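Local coordinates for odorant binding protein, antennal (Anopheles gambiae, PDB 3R1P) that probably binds and carries small hydrophobic odorants in the mosquito antenna, and here holds a palmitic acid in its all-helical fold, at residues A[40-51]-A[99-108]. Residues are numbered along the deposited sequence; the frame is centred on the assembly and turned at random.
With PLM (palmitic acid), chain G.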
loop_
_atom_site.group_PDB
_atom_site.type_symbol
_atom_site.label_atom_id
_atom_site.label_comp_id
_atom_site.label_asym_id
_atom_site.label_seq_id
_atom_site.Cartn_x
_atom_site.Cartn_y
_atom_site.Cartn_z
ATOM N N VAL A 40 -5.410 0.623 -8.472
ATOM C CA VAL A 40 -5.109 0.820 -7.052
ATOM C C VAL A 40 -6.479 0.928 -6.354
ATOM O O VAL A 40 -7.286 1.761 -6.772
ATOM C CB VAL A 40 -4.209 2.048 -6.766
ATOM C CG1 VAL A 40 -4.000 2.234 -5.257
ATOM C CG2 VAL A 40 -2.867 1.912 -7.483
ATOM N N PRO A 41 -6.790 0.043 -5.373
ATOM C CA PRO A 41 -8.121 0.091 -4.723
ATOM C C PRO A 41 -8.468 1.467 -4.154
ATOM O O PRO A 41 -7.603 2.129 -3.570
ATOM C CB PRO A 41 -8.037 -1.000 -3.658
ATOM C CG PRO A 41 -6.965 -1.926 -4.138
ATOM C CD PRO A 41 -5.957 -1.035 -4.800
ATOM N N THR A 42 -9.720 1.913 -4.382
ATOM C CA THR A 42 -10.196 3.258 -4.037
ATOM C C THR A 42 -11.161 3.383 -2.865
ATOM O O THR A 42 -11.437 4.508 -2.445
ATOM C CB THR A 42 -10.760 3.958 -5.283
ATOM O OG1 THR A 42 -11.872 3.212 -5.783
ATOM C CG2 THR A 42 -9.715 4.159 -6.369
ATOM N N ALA A 43 -11.680 2.262 -2.334
ATOM C CA ALA A 43 -12.602 2.316 -1.194
ATOM C C ALA A 43 -11.938 3.039 -0.007
ATOM O O ALA A 43 -10.729 2.864 0.187
ATOM C CB ALA A 43 -13.013 0.913 -0.776
ATOM N N PRO A 44 -12.689 3.846 0.790
ATOM C CA PRO A 44 -12.076 4.506 1.962
ATOM C C PRO A 44 -11.348 3.520 2.873
ATOM O O PRO A 44 -10.295 3.848 3.415
ATOM C CB PRO A 44 -13.277 5.131 2.683
ATOM C CG PRO A 44 -14.283 5.342 1.617
ATOM C CD PRO A 44 -14.129 4.164 0.696
ATOM N N ALA A 45 -11.893 2.295 2.987
ATOM C CA ALA A 45 -11.357 1.193 3.786
ATOM C C ALA A 45 -10.149 0.508 3.131
ATOM O O ALA A 45 -9.287 -0.008 3.852
ATOM C CB ALA A 45 -12.455 0.172 4.065
ATOM N N ALA A 46 -10.096 0.470 1.775
ATOM C CA ALA A 46 -8.970 -0.146 1.060
ATOM C C ALA A 46 -7.740 0.764 1.102
ATOM O O ALA A 46 -6.610 0.265 1.112
ATOM C CB ALA A 46 -9.357 -0.456 -0.379
ATOM N N LYS A 47 -7.968 2.094 1.131
ATOM C CA LYS A 47 -6.915 3.119 1.251
ATOM C C LYS A 47 -6.245 2.980 2.614
ATOM O O LYS A 47 -5.028 3.135 2.704
ATOM C CB LYS A 47 -7.483 4.533 1.073
ATOM C CG LYS A 47 -7.988 4.808 -0.338
ATOM C CD LYS A 47 -8.494 6.217 -0.458
ATOM C CE LYS A 47 -8.893 6.538 -1.874
ATOM N NZ LYS A 47 -9.254 7.969 -2.014
ATOM N N CYS A 48 -7.037 2.625 3.666
ATOM C CA CYS A 48 -6.522 2.376 5.015
ATOM C C CYS A 48 -5.729 1.083 5.086
ATOM O O CYS A 48 -4.757 1.021 5.845
ATOM C CB CYS A 48 -7.630 2.435 6.062
ATOM S SG CYS A 48 -8.346 4.083 6.286
ATOM N N TYR A 49 -6.093 0.066 4.248
ATOM C CA TYR A 49 -5.363 -1.203 4.151
ATOM C C TYR A 49 -3.910 -0.915 3.708
ATOM O O TYR A 49 -2.972 -1.495 4.249
ATOM C CB TYR A 49 -6.082 -2.172 3.169
ATOM C CG TYR A 49 -5.249 -3.361 2.737
ATOM C CD1 TYR A 49 -5.288 -4.560 3.443
ATOM C CD2 TYR A 49 -4.438 -3.297 1.604
ATOM C CE1 TYR A 49 -4.505 -5.652 3.059
ATOM C CE2 TYR A 49 -3.670 -4.388 1.200
ATOM C CZ TYR A 49 -3.703 -5.563 1.931
ATOM O OH TYR A 49 -2.929 -6.630 1.534
ATOM N N ILE A 50 -3.747 -0.011 2.724
ATOM C CA ILE A 50 -2.445 0.409 2.199
ATOM C C ILE A 50 -1.627 1.086 3.309
ATOM O O ILE A 50 -0.445 0.743 3.469
ATOM C CB ILE A 50 -2.581 1.297 0.939
ATOM C CG1 ILE A 50 -3.430 0.594 -0.160
ATOM C CG2 ILE A 50 -1.186 1.698 0.423
ATOM C CD1 ILE A 50 -3.851 1.499 -1.366
ATOM N N HIS A 51 -2.255 2.018 4.077
ATOM C CA HIS A 51 -1.580 2.686 5.207
ATOM C C HIS A 51 -1.101 1.631 6.189
ATOM O O HIS A 51 0.052 1.685 6.622
ATOM C CB HIS A 51 -2.465 3.727 5.926
ATOM C CG HIS A 51 -1.857 4.164 7.230
ATOM N ND1 HIS A 51 -2.319 3.673 8.439
ATOM C CD2 HIS A 51 -0.738 4.892 7.456
ATOM C CE1 HIS A 51 -1.521 4.186 9.362
ATOM N NE2 HIS A 51 -0.554 4.929 8.815
ATOM N N LYS A 99 -4.061 9.757 7.037
ATOM C CA LYS A 99 -3.066 8.687 6.889
ATOM C C LYS A 99 -3.405 7.736 5.729
ATOM O O LYS A 99 -2.516 7.313 4.995
ATOM C CB LYS A 99 -2.931 7.880 8.195
ATOM C CG LYS A 99 -2.337 8.657 9.353
ATOM C CD LYS A 99 -2.053 7.737 10.546
ATOM C CE LYS A 99 -1.140 8.400 11.564
ATOM N NZ LYS A 99 -1.789 9.553 12.248
ATOM N N CYS A 100 -4.706 7.418 5.563
ATOM C CA CYS A 100 -5.145 6.527 4.493
ATOM C C CYS A 100 -5.035 7.193 3.131
ATOM O O CYS A 100 -4.602 6.537 2.184
ATOM C CB CYS A 100 -6.551 6.010 4.769
ATOM S SG CYS A 100 -6.746 5.338 6.436
ATOM N N GLU A 101 -5.378 8.487 3.035
ATOM C CA GLU A 101 -5.251 9.250 1.786
ATOM C C GLU A 101 -3.768 9.425 1.414
ATOM O O GLU A 101 -3.418 9.320 0.238
ATOM C CB GLU A 101 -5.943 10.614 1.893
ATOM C CG GLU A 101 -7.463 10.528 1.951
ATOM C CD GLU A 101 -8.204 10.040 0.713
ATOM O OE1 GLU A 101 -7.578 9.818 -0.352
ATOM O OE2 GLU A 101 -9.447 9.927 0.811
ATOM N N THR A 102 -2.896 9.637 2.423
ATOM C CA THR A 102 -1.447 9.782 2.205
ATOM C C THR A 102 -0.881 8.504 1.564
ATOM O O THR A 102 -0.126 8.594 0.596
ATOM C CB THR A 102 -0.729 10.146 3.532
ATOM O OG1 THR A 102 -1.191 11.419 3.994
ATOM C CG2 THR A 102 0.793 10.184 3.388
ATOM N N ALA A 103 -1.252 7.316 2.103
ATOM C CA ALA A 103 -0.769 6.025 1.591
ATOM C C ALA A 103 -1.291 5.745 0.186
ATOM O O ALA A 103 -0.516 5.302 -0.675
ATOM C CB ALA A 103 -1.160 4.895 2.530
ATOM N N TYR A 104 -2.594 6.015 -0.044
ATOM C CA TYR A 104 -3.210 5.857 -1.356
ATOM C C TYR A 104 -2.528 6.746 -2.407
ATOM O O TYR A 104 -2.152 6.245 -3.471
ATOM C CB TYR A 104 -4.721 6.149 -1.294
ATOM C CG TYR A 104 -5.368 6.209 -2.661
ATOM C CD1 TYR A 104 -5.673 5.040 -3.365
ATOM C CD2 TYR A 104 -5.663 7.429 -3.261
ATOM C CE1 TYR A 104 -6.252 5.092 -4.635
ATOM C CE2 TYR A 104 -6.238 7.491 -4.529
ATOM C CZ TYR A 104 -6.539 6.321 -5.207
ATOM O OH TYR A 104 -7.091 6.385 -6.462
ATOM N N GLU A 105 -2.394 8.052 -2.120
ATOM C CA GLU A 105 -1.770 9.012 -3.034
ATOM C C GLU A 105 -0.317 8.661 -3.337
ATOM O O GLU A 105 0.136 8.872 -4.463
ATOM C CB GLU A 105 -1.871 10.443 -2.510
ATOM C CG GLU A 105 -3.261 11.054 -2.610
ATOM C CD GLU A 105 -3.325 12.529 -2.245
ATOM O OE1 GLU A 105 -2.294 13.232 -2.369
ATOM O OE2 GLU A 105 -4.423 12.992 -1.859
ATOM N N THR A 106 0.411 8.120 -2.344
ATOM C CA THR A 106 1.814 7.720 -2.536
ATOM C C THR A 106 1.887 6.553 -3.554
ATOM O O THR A 106 2.701 6.600 -4.477
ATOM C CB THR A 106 2.496 7.404 -1.181
ATOM O OG1 THR A 106 2.440 8.549 -0.333
ATOM C CG2 THR A 106 3.948 6.947 -1.337
ATOM N N VAL A 107 1.026 5.521 -3.379
ATOM C CA VAL A 107 0.958 4.353 -4.274
ATOM C C VAL A 107 0.566 4.783 -5.702
ATOM O O VAL A 107 1.217 4.364 -6.660
ATOM C CB VAL A 107 0.070 3.223 -3.697
ATOM C CG1 VAL A 107 -0.208 2.122 -4.722
ATOM C CG2 VAL A 107 0.722 2.631 -2.460
ATOM N N LYS A 108 -0.447 5.657 -5.824
ATOM C CA LYS A 108 -0.899 6.212 -7.114
ATOM C C LYS A 108 0.246 6.904 -7.850
ATOM O O LYS A 108 0.413 6.707 -9.051
ATOM C CB LYS A 108 -2.063 7.197 -6.902
ATOM C CG LYS A 108 -3.411 6.513 -6.663
ATOM C CD LYS A 108 -3.940 5.681 -7.862
ATOM C CE LYS A 108 -4.334 6.502 -9.083
ATOM N NZ LYS A 108 -5.498 7.406 -8.823
HETATM C C1 PLM G . 9.008 -9.187 3.061
HETATM O O1 PLM G . 9.785 -10.169 3.083
HETATM O O2 PLM G . 9.029 -8.310 3.954
HETATM C C2 PLM G . 8.025 -9.077 1.909
HETATM C C3 PLM G . 7.091 -7.868 2.036
HETATM C C4 PLM G . 6.492 -7.446 0.693
HETATM C C5 PLM G . 5.165 -6.706 0.872
HETATM C C6 PLM G . 5.074 -5.443 0.013
HETATM C C7 PLM G . 3.934 -4.530 0.468
HETATM C C8 PLM G . 3.987 -3.172 -0.226
HETATM C C9 PLM G . 2.615 -2.716 -0.715
HETATM C CA PLM G . 2.744 -1.574 -1.720
HETATM C CB PLM G . 1.412 -1.251 -2.390
HETATM C CC PLM G . 1.146 -2.196 -3.558
HETATM C CD PLM G . 0.369 -1.518 -4.685
HETATM C CE PLM G . -1.134 -1.374 -4.428
HETATM C CF PLM G . -1.675 -2.238 -3.289
HETATM C CG PLM G . -1.930 -3.659 -3.744
HETATM O O HOH W 1 -7.081 4.190 -8.282
#
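Lys47 lies over one face of the Tyr104 ring, its CE 3.6 Å from the ring centroid in a CH-pi contact. The extended chain beyond CG brings NZ, still over that face, to Glu101; NZ donates to OE1 at 3.0 Å on the syn side, 23° out of the carboxylate plane, and weakly to OE2. NZ also makes a cation-pi contact with Tyr104, whose opposite face meets Lys108 CG near the rim. With CG anti to the backbone N (chi1 171°) the ring extends toward Val40 and Lys47; Lys108 NZ donates to Tyr104 OH at 3.0 Å, and a water joins this OH to Val40 O. At the other end, Cys48 SG and Cys100 SG form a disulfide, while Lys99 CB packs over the His51 ring at 3.8 Å from its centroid. Ala103 CB fits against His51 N (3.4 Å), and further along the helix Ile50 CG2 meets Val107 CG2 at 3.6 Å. Val107 CG1 touches palmitic acid CE at 3.6 Å. Asp98 OD2 accepts from Glu101 N. Segments 44-51 and 99-108, whose axes cross at 78°, are thus covalently locked, as in the PBP/GOBP family, with charged and aromatic groups toward the outside and an apolar side that reaches the palmitic acid through Val107.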